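Local coordinates for protein exoglucanase A (PDB 7CBD) that hydrolyses the beta-1,4-glucosidic linkages of cellulose with inversion of anomeric configuration, releasing cellobiose from the non-reducing chain ends, at residues A144-D149 against N189-G194. Sequence-based numbering, arbitrary orientation.
Sequences ATIEPD and NYIDIG
Ile146 and Ile191, paired on neighbouring parallel strands, form the tightly packed part of this contact: CD1 of Ile191 rests 3.8 Å from CB of Ile146 and equally close to its CG2. With CG1 beside the backbone N (chi1 -52°), Ile146 sends its longer branch toward Asn189, where CD1 meets OD1 at 3.8 Å. Leu181 of helix 161-182 closes over this face, which suits branched aliphatic residues; Asn189 is held there by a bond from ND2 to Ser225 O, while its buried OD1 has no polar partner. The backbones are joined by Tyr190 N to Ala144 O, 2.9 Å and nearly straight, and by Ile146 N to Tyr190 O, 2.8 Å. A weak bond from Asp192 N to Ile146 O follows as the strands part. Strand 141-146, helix 161-182 and strand 187-192 make a beta-alpha-beta unit of the distorted barrel of the glycoside hydrolase family 6 catalytic domain, and beyond the C-terminal end of strand 141-146 lies Asp149, the predicted proton donor. Here packing gives way to water. Asp192 CG, anti to its backbone N (chi1 -178°), lies 3.5 Å from Pro148 CA. The short acid brings OD2 back to accept Gly194 N from above the carboxylate plane, an Asx turn; Gly194, at positive phi, suits a residue without a side chain. Two waters also donate to OD2, one accepting from Asp149 N. With an alanine here in place of Asp192, Gly194 N would probably lose its acceptor and the water link to Asp149 N its other end.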
ATOM      1  N   ALA A 144      -2.322 -11.311  -4.997  1.00  5.71           N
ATOM      2  CA  ALA A 144      -2.382 -10.234  -5.974  1.00  5.31           C
ATOM      3  C   ALA A 144      -3.147  -9.071  -5.353  1.00  4.93           C
ATOM      4  O   ALA A 144      -4.350  -9.189  -5.076  1.00  5.64           O
ATOM      5  CB  ALA A 144      -3.078 -10.733  -7.237  1.00  5.69           C
ATOM      6  N   THR A 145      -2.443  -7.965  -5.099  1.00  4.97           N
ATOM      7  CA  THR A 145      -3.113  -6.733  -4.705  1.00  5.08           C
ATOM      8  C   THR A 145      -3.691  -6.096  -5.966  1.00  4.39           C
ATOM      9  O   THR A 145      -2.947  -5.771  -6.896  1.00  5.34           O
ATOM     10  CB  THR A 145      -2.128  -5.787  -4.017  1.00  5.18           C
ATOM     11  OG1 THR A 145      -1.819  -6.279  -2.708  1.00  6.08           O
ATOM     12  CG2 THR A 145      -2.730  -4.387  -3.880  1.00  6.38           C
ATOM     13  N   ILE A 146      -5.013  -5.934  -6.007  1.00  4.93           N
ATOM     14  CA  ILE A 146      -5.724  -5.580  -7.236  1.00  5.40           C
ATOM     15  C   ILE A 146      -5.960  -4.071  -7.269  1.00  5.26           C
ATOM     16  O   ILE A 146      -6.859  -3.548  -6.599  1.00  5.44           O
ATOM     17  CB  ILE A 146      -7.043  -6.346  -7.383  1.00  5.94           C
ATOM     18  CG1 ILE A 146      -6.852  -7.857  -7.230  1.00  6.93           C
ATOM     19  CG2 ILE A 146      -7.684  -6.019  -8.731  1.00  6.97           C
ATOM     20  CD1 ILE A 146      -5.925  -8.476  -8.240  1.00  7.71           C
ATOM     21  N   GLU A 147      -5.162  -3.382  -8.080  1.00  5.11           N
ATOM     22  CA  GLU A 147      -5.360  -2.013  -8.554  1.00  4.88           C
ATOM     23  C   GLU A 147      -5.548  -0.988  -7.441  1.00  4.71           C
ATOM     24  O   GLU A 147      -6.650  -0.462  -7.232  1.00  5.41           O
ATOM     25  CB  GLU A 147      -6.462  -1.956  -9.615  1.00  5.53           C
ATOM     26  CG  GLU A 147      -6.123  -2.742 -10.876  1.00  5.42           C
ATOM     27  CD  GLU A 147      -5.057  -2.093 -11.757  1.00  5.42           C
ATOM     28  OE1 GLU A 147      -4.699  -0.913 -11.537  1.00  5.79           O
ATOM     29  OE2 GLU A 147      -4.570  -2.768 -12.691  1.00  5.66           O
ATOM     30  N   PRO A 148      -4.472  -0.649  -6.735  1.00  4.60           N
ATOM     31  CA  PRO A 148      -4.527   0.474  -5.790  1.00  5.83           C
ATOM     32  C   PRO A 148      -5.039   1.748  -6.455  1.00  5.58           C
ATOM     33  O   PRO A 148      -4.881   1.952  -7.659  1.00  5.63           O
ATOM     34  CB  PRO A 148      -3.064   0.629  -5.352  1.00  6.87           C
ATOM     35  CG  PRO A 148      -2.462  -0.739  -5.573  1.00  6.94           C
ATOM     36  CD  PRO A 148      -3.141  -1.273  -6.796  1.00  6.23           C
ATOM     37  N   ASP A 149      -5.675   2.604  -5.652  1.00  5.74           N
ATOM     38  CA  ASP A 149      -6.122   3.920  -6.112  1.00  6.48           C
ATOM     39  C   ASP A 149      -7.076   3.837  -7.302  1.00  5.68           C
ATOM     40  O   ASP A 149      -6.976   4.626  -8.245  1.00  6.55           O
ATOM     41  CB  ASP A 149      -4.937   4.838  -6.423  1.00  8.42           C
ATOM     42  CG  ASP A 149      -5.361   6.272  -6.665  1.00  9.31           C
ATOM     43  OD1 ASP A 149      -6.386   6.694  -6.086  1.00 10.30           O
ATOM     44  OD2 ASP A 149      -4.688   6.962  -7.462  1.00  9.57           O
ATOM     45  N   ASN A 189      -6.849 -12.978  -4.520  1.00  4.93           N
ATOM     46  CA  ASN A 189      -7.083 -11.607  -4.956  1.00  4.74           C
ATOM     47  C   ASN A 189      -7.476 -10.745  -3.768  1.00  4.88           C
ATOM     48  O   ASN A 189      -8.509 -10.994  -3.129  1.00  5.81           O
ATOM     49  CB  ASN A 189      -8.196 -11.568  -5.997  1.00  5.25           C
ATOM     50  CG  ASN A 189      -7.790 -12.208  -7.294  1.00  5.57           C
ATOM     51  OD1 ASN A 189      -6.624 -12.181  -7.674  1.00  7.54           O
ATOM     52  ND2 ASN A 189      -8.752 -12.803  -7.981  1.00  7.07           N
ATOM     53  N   TYR A 190      -6.673  -9.717  -3.498  1.00  5.19           N
ATOM     54  CA  TYR A 190      -6.941  -8.752  -2.440  1.00  5.15           C
ATOM     55  C   TYR A 190      -7.245  -7.411  -3.094  1.00  5.42           C
ATOM     56  O   TYR A 190      -6.353  -6.772  -3.664  1.00  5.88           O
ATOM     57  CB  TYR A 190      -5.755  -8.653  -1.484  1.00  5.89           C
ATOM     58  CG  TYR A 190      -5.654  -9.849  -0.558  1.00  5.44           C
ATOM     59  CD1 TYR A 190      -6.256  -9.830   0.694  1.00  5.25           C
ATOM     60  CD2 TYR A 190      -4.968 -11.005  -0.940  1.00  5.71           C
ATOM     61  CE1 TYR A 190      -6.180 -10.930   1.552  1.00  5.73           C
ATOM     62  CE2 TYR A 190      -4.888 -12.112  -0.093  1.00  5.81           C
ATOM     63  CZ  TYR A 190      -5.494 -12.060   1.152  1.00  6.15           C
ATOM     64  OH  TYR A 190      -5.413 -13.144   1.998  1.00  7.08           O
ATOM     65  N   ILE A 191      -8.509  -7.002  -3.028  1.00  5.24           N
ATOM     66  CA  ILE A 191      -8.945  -5.747  -3.628  1.00  5.54           C
ATOM     67  C   ILE A 191      -8.482  -4.585  -2.753  1.00  4.67           C
ATOM     68  O   ILE A 191      -8.631  -4.608  -1.528  1.00  5.65           O
ATOM     69  CB  ILE A 191     -10.474  -5.755  -3.808  1.00  6.40           C
ATOM     70  CG1 ILE A 191     -10.866  -6.616  -5.020  1.00  7.30           C
ATOM     71  CG2 ILE A 191     -11.031  -4.333  -3.914  1.00  7.09           C
ATOM     72  CD1 ILE A 191     -10.713  -5.911  -6.360  1.00  8.52           C
ATOM     73  N   ASP A 192      -7.926  -3.552  -3.379  1.00  4.86           N
ATOM     74  CA  ASP A 192      -7.489  -2.386  -2.630  1.00  4.89           C
ATOM     75  C   ASP A 192      -8.692  -1.612  -2.094  1.00  5.57           C
ATOM     76  O   ASP A 192      -9.678  -1.397  -2.805  1.00  5.28           O
ATOM     77  CB  ASP A 192      -6.679  -1.470  -3.538  1.00  5.80           C
ATOM     78  CG  ASP A 192      -6.151  -0.279  -2.804  1.00  5.67           C
ATOM     79  OD1 ASP A 192      -5.058  -0.417  -2.232  1.00  6.72           O
ATOM     80  OD2 ASP A 192      -6.842   0.770  -2.767  1.00  6.11           O
ATOM     81  N   ILE A 193      -8.596  -1.169  -0.837  1.00  4.96           N
ATOM     82  CA  ILE A 193      -9.686  -0.413  -0.221  1.00  5.46           C
ATOM     83  C   ILE A 193      -9.228   0.948   0.302  1.00  5.18           C
ATOM     84  O   ILE A 193      -9.784   1.473   1.272  1.00  6.69           O
ATOM     85  CB  ILE A 193     -10.447  -1.228   0.847  1.00  6.13           C
ATOM     86  CG1 ILE A 193      -9.526  -1.649   1.996  1.00  6.26           C
ATOM     87  CG2 ILE A 193     -11.137  -2.411   0.204  1.00  7.31           C
ATOM     88  CD1 ILE A 193     -10.281  -2.005   3.255  1.00  8.38           C
ATOM     89  N   GLY A 194      -8.239   1.554  -0.350  1.00  5.15           N
ATOM     90  CA  GLY A 194      -7.835   2.874   0.108  1.00  5.76           C
ATOM     91  C   GLY A 194      -7.355   2.821   1.544  1.00  4.74           C
ATOM     92  O   GLY A 194      -6.685   1.870   1.961  1.00  5.57           O
TER
HETATM   93  O   HOH W   1      -8.496   1.380  -4.903  1.00  7.31           O
HETATM   94  O   HOH W   2      -5.375   3.131  -2.867  1.00  8.57           O